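Local coordinates for uncharacterized protein (Corynebacterium glutamicum, PDB 2NSF) that probably catalyses the mycothiol-dependent isomerisation of maleylpyruvate, using a zinc ion held by its N-terminal helical domain, at residues Val130-Thr135 and Ser155-Met160; Ala191-Lys196 and Arg237-Arg242. One frame throughout, in Å; residues are numbered along the deposited sequence.

Contact 1 (Val130-Thr135 and Ser155-Met160); sequences VAWRET and SETLWM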
ATOM      1  N   VAL A 130      15.977   2.670  10.366  1.00 23.52           N
ATOM      2  CA  VAL A 130      16.991   3.537  10.952  1.00 25.04           C
ATOM      3  C   VAL A 130      16.658   4.980  10.599  1.00 24.60           C
ATOM      4  O   VAL A 130      16.733   5.865  11.447  1.00 24.58           O
ATOM      5  CB  VAL A 130      18.412   3.210  10.422  1.00 26.48           C
ATOM      6  CG1 VAL A 130      19.403   4.293  10.856  1.00 28.83           C
ATOM      7  CG2 VAL A 130      18.864   1.860  10.951  1.00 27.56           C
ATOM      8  N   ALA A 131      16.285   5.208   9.340  1.00 24.68           N
ATOM      9  CA  ALA A 131      15.939   6.551   8.883  1.00 24.65           C
ATOM     10  C   ALA A 131      14.838   7.128   9.762  1.00 24.47           C
ATOM     11  O   ALA A 131      14.905   8.284  10.179  1.00 25.18           O
ATOM     12  CB  ALA A 131      15.488   6.517   7.425  1.00 23.70           C
ATOM     13  N   TRP A 132      13.821   6.318  10.044  1.00 24.27           N
ATOM     14  CA  TRP A 132      12.720   6.768  10.889  1.00 25.14           C
ATOM     15  C   TRP A 132      13.165   7.014  12.327  1.00 26.54           C
ATOM     16  O   TRP A 132      12.802   8.026  12.928  1.00 26.60           O
ATOM     17  CB  TRP A 132      11.578   5.746  10.887  1.00 23.20           C
ATOM     18  CG  TRP A 132      10.766   5.730   9.629  1.00 22.43           C
ATOM     19  CD1 TRP A 132      10.518   6.787   8.799  1.00 21.83           C
ATOM     20  CD2 TRP A 132      10.023   4.626   9.103  1.00 21.32           C
ATOM     21  NE1 TRP A 132       9.664   6.409   7.792  1.00 21.01           N
ATOM     22  CE2 TRP A 132       9.343   5.085   7.954  1.00 20.35           C
ATOM     23  CE3 TRP A 132       9.862   3.286   9.492  1.00 21.13           C
ATOM     24  CZ2 TRP A 132       8.509   4.260   7.189  1.00 19.57           C
ATOM     25  CZ3 TRP A 132       9.032   2.460   8.730  1.00 20.22           C
ATOM     26  CH2 TRP A 132       8.368   2.952   7.592  1.00 18.22           C
ATOM     27  N   ARG A 133      13.946   6.091  12.876  1.00 28.83           N
ATOM     28  CA  ARG A 133      14.418   6.222  14.252  1.00 32.20           C
ATOM     29  C   ARG A 133      15.270   7.466  14.485  1.00 32.89           C
ATOM     30  O   ARG A 133      15.233   8.055  15.567  1.00 32.46           O
ATOM     31  CB  ARG A 133      15.224   4.987  14.674  1.00 35.41           C
ATOM     32  CG  ARG A 133      14.428   3.696  14.752  1.00 40.17           C
ATOM     33  CD  ARG A 133      15.058   2.731  15.750  1.00 46.66           C
ATOM     34  NE  ARG A 133      16.505   2.623  15.583  1.00 52.08           N
ATOM     35  CZ  ARG A 133      17.293   1.858  16.334  1.00 55.49           C
ATOM     36  NH1 ARG A 133      16.775   1.125  17.313  1.00 57.87           N
ATOM     37  NH2 ARG A 133      18.599   1.828  16.110  1.00 57.15           N
ATOM     38  N   GLU A 134      16.030   7.873  13.473  1.00 32.53           N
ATOM     39  CA  GLU A 134      16.897   9.038  13.615  1.00 34.09           C
ATOM     40  C   GLU A 134      16.282  10.349  13.138  1.00 33.19           C
ATOM     41  O   GLU A 134      16.956  11.382  13.112  1.00 34.16           O
ATOM     42  CB  GLU A 134      18.221   8.789  12.888  1.00 35.75           C
ATOM     43  CG  GLU A 134      18.881   7.470  13.280  1.00 38.77           C
ATOM     44  CD  GLU A 134      20.287   7.324  12.728  1.00 40.29           C
ATOM     45  OE1 GLU A 134      20.549   7.824  11.617  1.00 41.35           O
ATOM     46  OE2 GLU A 134      21.128   6.693  13.401  1.00 41.90           O
ATOM     47  N   THR A 135      15.005  10.315  12.772  1.00 31.64           N
ATOM     48  CA  THR A 135      14.311  11.509  12.298  1.00 31.42           C
ATOM     49  C   THR A 135      13.975  12.443  13.458  1.00 33.26           C
ATOM     50  O   THR A 135      13.445  12.011  14.483  1.00 32.81           O
ATOM     51  CB  THR A 135      13.012  11.130  11.550  1.00 29.40           C
ATOM     52  OG1 THR A 135      13.349  10.433  10.346  1.00 27.84           O
ATOM     53  CG2 THR A 135      12.199  12.374  11.199  1.00 26.70           C
ATOM     54  N   SER A 155       6.001  12.438   7.694  1.00 21.79           N
ATOM     55  CA  SER A 155       5.369  11.379   8.471  1.00 22.08           C
ATOM     56  C   SER A 155       4.480  10.495   7.604  1.00 20.14           C
ATOM     57  O   SER A 155       4.159   9.369   7.981  1.00 19.27           O
ATOM     58  CB  SER A 155       4.538  11.986   9.603  1.00 21.75           C
ATOM     59  OG  SER A 155       3.657  12.967   9.097  1.00 23.02           O
ATOM     60  N   GLU A 156       4.081  11.012   6.448  1.00 19.48           N
ATOM     61  CA  GLU A 156       3.231  10.266   5.524  1.00 19.67           C
ATOM     62  C   GLU A 156       3.905   8.960   5.094  1.00 19.38           C
ATOM     63  O   GLU A 156       3.227   8.019   4.686  1.00 19.28           O
ATOM     64  CB  GLU A 156       2.929  11.109   4.283  1.00 19.00           C
ATOM     65  CG  GLU A 156       1.791  10.592   3.404  1.00 20.27           C
ATOM     66  CD  GLU A 156       0.419  11.029   3.902  1.00 23.37           C
ATOM     67  OE1 GLU A 156       0.364  11.828   4.861  1.00 23.86           O
ATOM     68  OE2 GLU A 156      -0.599  10.581   3.327  1.00 22.57           O
ATOM     69  N   THR A 157       5.233   8.903   5.183  1.00 19.79           N
ATOM     70  CA  THR A 157       5.950   7.691   4.781  1.00 19.28           C
ATOM     71  C   THR A 157       5.560   6.502   5.650  1.00 18.41           C
ATOM     72  O   THR A 157       5.656   5.358   5.216  1.00 17.92           O
ATOM     73  CB  THR A 157       7.485   7.866   4.857  1.00 18.87           C
ATOM     74  OG1 THR A 157       7.876   8.139   6.208  1.00 20.63           O
ATOM     75  CG2 THR A 157       7.939   9.003   3.947  1.00 19.59           C
ATOM     76  N   LEU A 158       5.129   6.769   6.878  1.00 18.19           N
ATOM     77  CA  LEU A 158       4.714   5.688   7.766  1.00 16.96           C
ATOM     78  C   LEU A 158       3.446   5.056   7.194  1.00 17.30           C
ATOM     79  O   LEU A 158       3.286   3.835   7.205  1.00 16.66           O
ATOM     80  CB  LEU A 158       4.453   6.228   9.174  1.00 19.08           C
ATOM     81  CG  LEU A 158       5.668   6.829   9.894  1.00 20.56           C
ATOM     82  CD1 LEU A 158       5.206   7.537  11.154  1.00 21.86           C
ATOM     83  CD2 LEU A 158       6.683   5.735  10.225  1.00 21.37           C
ATOM     84  N   TRP A 159       2.552   5.896   6.685  1.00 18.26           N
ATOM     85  CA  TRP A 159       1.305   5.423   6.090  1.00 16.90           C
ATOM     86  C   TRP A 159       1.594   4.775   4.740  1.00 18.02           C
ATOM     87  O   TRP A 159       1.092   3.694   4.425  1.00 17.13           O
ATOM     88  CB  TRP A 159       0.336   6.595   5.895  1.00 16.62           C
ATOM     89  CG  TRP A 159      -0.803   6.296   4.947  1.00 16.50           C
ATOM     90  CD1 TRP A 159      -1.090   6.950   3.784  1.00 16.70           C
ATOM     91  CD2 TRP A 159      -1.792   5.264   5.078  1.00 17.07           C
ATOM     92  NE1 TRP A 159      -2.194   6.395   3.182  1.00 18.44           N
ATOM     93  CE2 TRP A 159      -2.646   5.357   3.955  1.00 17.58           C
ATOM     94  CE3 TRP A 159      -2.044   4.270   6.036  1.00 16.90           C
ATOM     95  CZ2 TRP A 159      -3.733   4.496   3.759  1.00 18.27           C
ATOM     96  CZ3 TRP A 159      -3.131   3.409   5.840  1.00 16.09           C
ATOM     97  CH2 TRP A 159      -3.959   3.531   4.711  1.00 17.74           C
ATOM     98  N   MET A 160       2.410   5.445   3.938  1.00 17.75           N
ATOM     99  CA  MET A 160       2.745   4.927   2.618  1.00 18.23           C
ATOM    100  C   MET A 160       3.378   3.545   2.704  1.00 16.98           C
ATOM    101  O   MET A 160       3.025   2.646   1.940  1.00 18.02           O
ATOM    102  CB  MET A 160       3.685   5.900   1.907  1.00 18.34           C
ATOM    103  CG  MET A 160       3.038   7.238   1.600  1.00 19.34           C
ATOM    104  SD  MET A 160       4.250   8.518   1.243  1.00 22.45           S
ATOM    105  CE  MET A 160       4.640   8.144  -0.443  1.00 20.88           C
TER

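Contact 2 (Ala191-Lys196 and Arg237-Arg242); sequences AEITQK and RYAAGR. With SO4 (sulfate ion), chain D.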
ATOM      1  N   ALA A 191     -11.330   4.809   2.707  1.00 16.77           N
ATOM      2  CA  ALA A 191     -11.530   6.241   2.524  1.00 15.98           C
ATOM      3  C   ALA A 191     -10.591   6.798   1.461  1.00 17.56           C
ATOM      4  O   ALA A 191     -11.015   7.526   0.566  1.00 17.93           O
ATOM      5  CB  ALA A 191     -11.308   6.973   3.843  1.00 16.89           C
ATOM      6  N   GLU A 192      -9.311   6.456   1.556  1.00 18.37           N
ATOM      7  CA  GLU A 192      -8.335   6.973   0.600  1.00 18.52           C
ATOM      8  C   GLU A 192      -8.613   6.561  -0.838  1.00 18.07           C
ATOM      9  O   GLU A 192      -8.558   7.386  -1.751  1.00 18.83           O
ATOM     10  CB  GLU A 192      -6.923   6.527   0.973  1.00 19.21           C
ATOM     11  CG  GLU A 192      -5.856   7.207   0.133  1.00 21.22           C
ATOM     12  CD  GLU A 192      -4.456   6.816   0.540  1.00 21.62           C
ATOM     13  OE1 GLU A 192      -3.992   5.739   0.111  1.00 23.52           O
ATOM     14  OE2 GLU A 192      -3.828   7.586   1.298  1.00 24.64           O
ATOM     15  N   ILE A 193      -8.883   5.279  -1.052  1.00 16.97           N
ATOM     16  CA  ILE A 193      -9.151   4.803  -2.399  1.00 17.16           C
ATOM     17  C   ILE A 193     -10.370   5.500  -3.000  1.00 17.85           C
ATOM     18  O   ILE A 193     -10.336   5.942  -4.149  1.00 16.91           O
ATOM     19  CB  ILE A 193      -9.381   3.279  -2.420  1.00 17.69           C
ATOM     20  CG1 ILE A 193      -8.091   2.560  -2.004  1.00 17.49           C
ATOM     21  CG2 ILE A 193      -9.831   2.839  -3.806  1.00 18.08           C
ATOM     22  CD1 ILE A 193      -8.241   1.046  -1.880  1.00 19.36           C
ATOM     23  N   THR A 194     -11.447   5.606  -2.227  1.00 17.76           N
ATOM     24  CA  THR A 194     -12.641   6.252  -2.747  1.00 18.64           C
ATOM     25  C   THR A 194     -12.446   7.757  -2.886  1.00 18.46           C
ATOM     26  O   THR A 194     -13.058   8.386  -3.751  1.00 19.04           O
ATOM     27  CB  THR A 194     -13.891   5.917  -1.889  1.00 19.05           C
ATOM     28  OG1 THR A 194     -13.658   6.257  -0.519  1.00 17.69           O
ATOM     29  CG2 THR A 194     -14.201   4.427  -1.994  1.00 19.11           C
ATOM     30  N   GLN A 195     -11.581   8.333  -2.058  1.00 19.18           N
ATOM     31  CA  GLN A 195     -11.293   9.763  -2.159  1.00 19.13           C
ATOM     32  C   GLN A 195     -10.517   9.977  -3.456  1.00 19.65           C
ATOM     33  O   GLN A 195     -10.752  10.948  -4.182  1.00 18.24           O
ATOM     34  CB  GLN A 195     -10.454  10.234  -0.976  1.00 18.76           C
ATOM     35  CG  GLN A 195     -11.259  10.466   0.301  1.00 19.72           C
ATOM     36  CD  GLN A 195     -10.379  10.605   1.518  1.00 22.19           C
ATOM     37  OE1 GLN A 195      -9.164  10.414   1.442  1.00 24.13           O
ATOM     38  NE2 GLN A 195     -10.982  10.930   2.656  1.00 20.63           N
ATOM     39  N   LYS A 196      -9.591   9.068  -3.747  1.00 19.04           N
ATOM     40  CA  LYS A 196      -8.807   9.176  -4.971  1.00 19.38           C
ATOM     41  C   LYS A 196      -9.738   9.088  -6.177  1.00 20.03           C
ATOM     42  O   LYS A 196      -9.658   9.918  -7.084  1.00 20.37           O
ATOM     43  CB  LYS A 196      -7.739   8.076  -5.044  1.00 20.45           C
ATOM     44  CG  LYS A 196      -6.754   8.286  -6.188  1.00 25.35           C
ATOM     45  CD  LYS A 196      -5.598   7.296  -6.151  1.00 28.50           C
ATOM     46  CE  LYS A 196      -4.549   7.660  -7.195  1.00 31.85           C
ATOM     47  NZ  LYS A 196      -3.365   6.753  -7.151  1.00 35.75           N
ATOM     48  N   ARG A 237     -10.564  -5.236  -0.283  1.00 17.67           N
ATOM     49  CA  ARG A 237      -9.957  -6.133  -1.273  1.00 18.85           C
ATOM     50  C   ARG A 237     -10.534  -5.760  -2.635  1.00 18.64           C
ATOM     51  O   ARG A 237      -9.815  -5.686  -3.635  1.00 18.71           O
ATOM     52  CB  ARG A 237     -10.284  -7.606  -0.981  1.00 19.73           C
ATOM     53  CG  ARG A 237      -9.902  -8.559  -2.125  1.00 20.46           C
ATOM     54  CD  ARG A 237     -10.343 -10.004  -1.872  1.00 21.48           C
ATOM     55  NE  ARG A 237      -9.399 -10.754  -1.040  1.00 25.16           N
ATOM     56  CZ  ARG A 237      -8.227 -11.224  -1.464  1.00 25.74           C
ATOM     57  NH1 ARG A 237      -7.441 -11.893  -0.632  1.00 24.10           N
ATOM     58  NH2 ARG A 237      -7.840 -11.032  -2.720  1.00 26.75           N
ATOM     59  N   TYR A 238     -11.842  -5.523  -2.659  1.00 17.63           N
ATOM     60  CA  TYR A 238     -12.540  -5.151  -3.884  1.00 18.42           C
ATOM     61  C   TYR A 238     -12.052  -3.817  -4.446  1.00 18.02           C
ATOM     62  O   TYR A 238     -11.698  -3.723  -5.623  1.00 19.66           O
ATOM     63  CB  TYR A 238     -14.053  -5.068  -3.623  1.00 18.23           C
ATOM     64  CG  TYR A 238     -14.831  -4.430  -4.753  1.00 19.35           C
ATOM     65  CD1 TYR A 238     -15.047  -5.106  -5.954  1.00 19.07           C
ATOM     66  CD2 TYR A 238     -15.325  -3.130  -4.633  1.00 20.25           C
ATOM     67  CE1 TYR A 238     -15.739  -4.504  -7.011  1.00 19.80           C
ATOM     68  CE2 TYR A 238     -16.015  -2.517  -5.682  1.00 21.18           C
ATOM     69  CZ  TYR A 238     -16.216  -3.210  -6.866  1.00 21.67           C
ATOM     70  OH  TYR A 238     -16.891  -2.609  -7.903  1.00 21.42           O
ATOM     71  N   ALA A 239     -12.031  -2.787  -3.604  1.00 17.33           N
ATOM     72  CA  ALA A 239     -11.602  -1.458  -4.040  1.00 16.88           C
ATOM     73  C   ALA A 239     -10.153  -1.459  -4.503  1.00 18.20           C
ATOM     74  O   ALA A 239      -9.774  -0.694  -5.395  1.00 18.34           O
ATOM     75  CB  ALA A 239     -11.789  -0.451  -2.906  1.00 18.15           C
ATOM     76  N   ALA A 240      -9.346  -2.324  -3.898  1.00 16.92           N
ATOM     77  CA  ALA A 240      -7.933  -2.421  -4.247  1.00 18.77           C
ATOM     78  C   ALA A 240      -7.704  -3.204  -5.538  1.00 19.75           C
ATOM     79  O   ALA A 240      -6.556  -3.421  -5.946  1.00 20.59           O
ATOM     80  CB  ALA A 240      -7.159  -3.064  -3.094  1.00 19.08           C
ATOM     81  N   GLY A 241      -8.789  -3.620  -6.180  1.00 19.64           N
ATOM     82  CA  GLY A 241      -8.697  -4.359  -7.425  1.00 21.72           C
ATOM     83  C   GLY A 241      -8.212  -5.782  -7.234  1.00 22.55           C
ATOM     84  O   GLY A 241      -7.697  -6.411  -8.158  1.00 23.21           O
ATOM     85  N   ARG A 242      -8.390  -6.304  -6.030  1.00 22.19           N
ATOM     86  CA  ARG A 242      -7.932  -7.649  -5.770  1.00 22.92           C
ATOM     87  C   ARG A 242      -8.998  -8.726  -5.647  1.00 24.37           C
ATOM     88  O   ARG A 242      -8.730  -9.815  -5.145  1.00 24.25           O
ATOM     89  CB  ARG A 242      -7.002  -7.641  -4.574  1.00 22.16           C
ATOM     90  CG  ARG A 242      -5.589  -7.283  -4.997  1.00 24.57           C
ATOM     91  CD  ARG A 242      -4.974  -6.264  -4.087  1.00 22.79           C
ATOM     92  NE  ARG A 242      -3.560  -6.017  -4.366  1.00 21.67           N
ATOM     93  CZ  ARG A 242      -3.075  -4.845  -4.767  1.00 20.79           C
ATOM     94  NH1 ARG A 242      -1.775  -4.695  -4.979  1.00 21.94           N
ATOM     95  NH2 ARG A 242      -3.893  -3.822  -4.974  1.00 21.63           N
TER
HETATM   96  S   SO4 D 403     -10.013 -11.984   2.676  1.00 43.99           S
HETATM   97  O1  SO4 D 403      -9.514 -13.356   2.439  1.00 45.16           O
HETATM   98  O2  SO4 D 403      -9.342 -11.275   3.785  1.00 42.88           O
HETATM   99  O3  SO4 D 403     -10.170 -11.177   1.450  1.00 44.51           O
HETATM  100  O4  SO4 D 403     -11.373 -12.175   3.143  1.00 49.49           O

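Contact 1 (Val130-Thr135 and Ser155-Met160)
Trp132 meets Thr157 and Leu158 in a buried helix-helix contact within the four-helix bundle of the N-terminal domain, where the C-terminal end of helix 114-133 lies against the first turns of helix 156-171. The backbones stay apart, with the CA atoms of Trp132 and Leu158, the nearest pair, separated by 8.7 Å, and the indole spans the gap. From helix 156-171, one methyl group lies over a face of the indole: Leu158 CD2 is 3.7 Å from the centroid of the Trp132 six-membered ring and only 17° off the ring normal, which meets the criterion for a CH-pi contact. Thr157 approaches the edge instead. Its OG1 accepts a hydrogen bond from Trp132 NE1 at 2.9 Å, with an N-H...O angle of 151° and the oxygen somewhat out of the ring plane. The same hydroxyl is bonded to Ala154 O; a chi1 of 62° sets OG1 between the backbone N and the carbonyl carbon, where it can also meet that oxygen just before the helix. The bond at NE1 and the methyl over the face both restrict the indole's rotation. Trp140 meets the same indole, and Met84 and Leu33 bring in helices 66-89 and 29-49. Where helix 114-133 ends, Thr135 OG1 turns back to Ala131 O at 2.7 Å. Thr157 O comes within 3.6 Å of Trp132 CZ2, lying out of the indole plane on the Leu158 CD2 side.

Contact 2 (Ala191-Lys196 and Arg237-Arg242)
Ile193 packs against Ala239, in the last turn of helix 232-239, and Ala240 just after it, a small van der Waals contact mainly between apolar side chains. Both its branches are used: CG2 lies 3.9 Å from Ala239 CB, while CD1 lies 4.0 Å from that same methyl and 4.4 Å from Ala240 CB. With chi1 at -65°, CG1 stands anti to the carbonyl carbon and CG2 anti to the backbone N, so that both branch ends rest side by side against the Ala239 methyl. Just beyond the alanines the helix closes in a Schellman motif. Gly241, with its positive phi of 73°, turns the chain so that its N bonds Tyr238 O at 3.0 Å and Arg242 N bonds Arg237 O at 2.9 Å. The side chains of two arginines of the same turn add further bonds: Arg242 NH2 reaches Ala240 O at 2.9 Å, and Arg237 NH2, also at 2.9 Å, holds Arg242 O in the plane of its guanidinium. Arg237 NE points to a sulfate, probably from the crystallisation liquor, whose O3 lies 2.6 Å away on a nearly straight bond (176°); Gly179 N bonds that ion too. Further out, Leu208 of strand 206-210 touches Thr194, Tyr238 and Ala239, placing both helices against the mixed sheet of the C-terminal domain, while Arg242, salt-bridged to Asp171, and Arg237 face helix 156-171 of the N-terminal domain.

How the contacts relate
Contact 1 belongs to the N-terminal helical bundle and contact 2 to the C-terminal domain, their centres 24 Å apart on opposite sides of the chain's centre. Helices 156-171 and 183-199, consecutive in the chain, connect them directly: Trp159 NE1 lies 2.8 Å from Glu192 OE2, a probable hydrogen bond across the domain boundary. Helix 156-171 also carries the zinc ligands Glu164 and His168, which His72 joins. Thr157 of contact 1 is about 14 Å from the zinc ion, side chain to metal, and Ala240 of contact 2 about 11 Å. Neither contact binds the metal, although Arg242 from contact 2 touches His168.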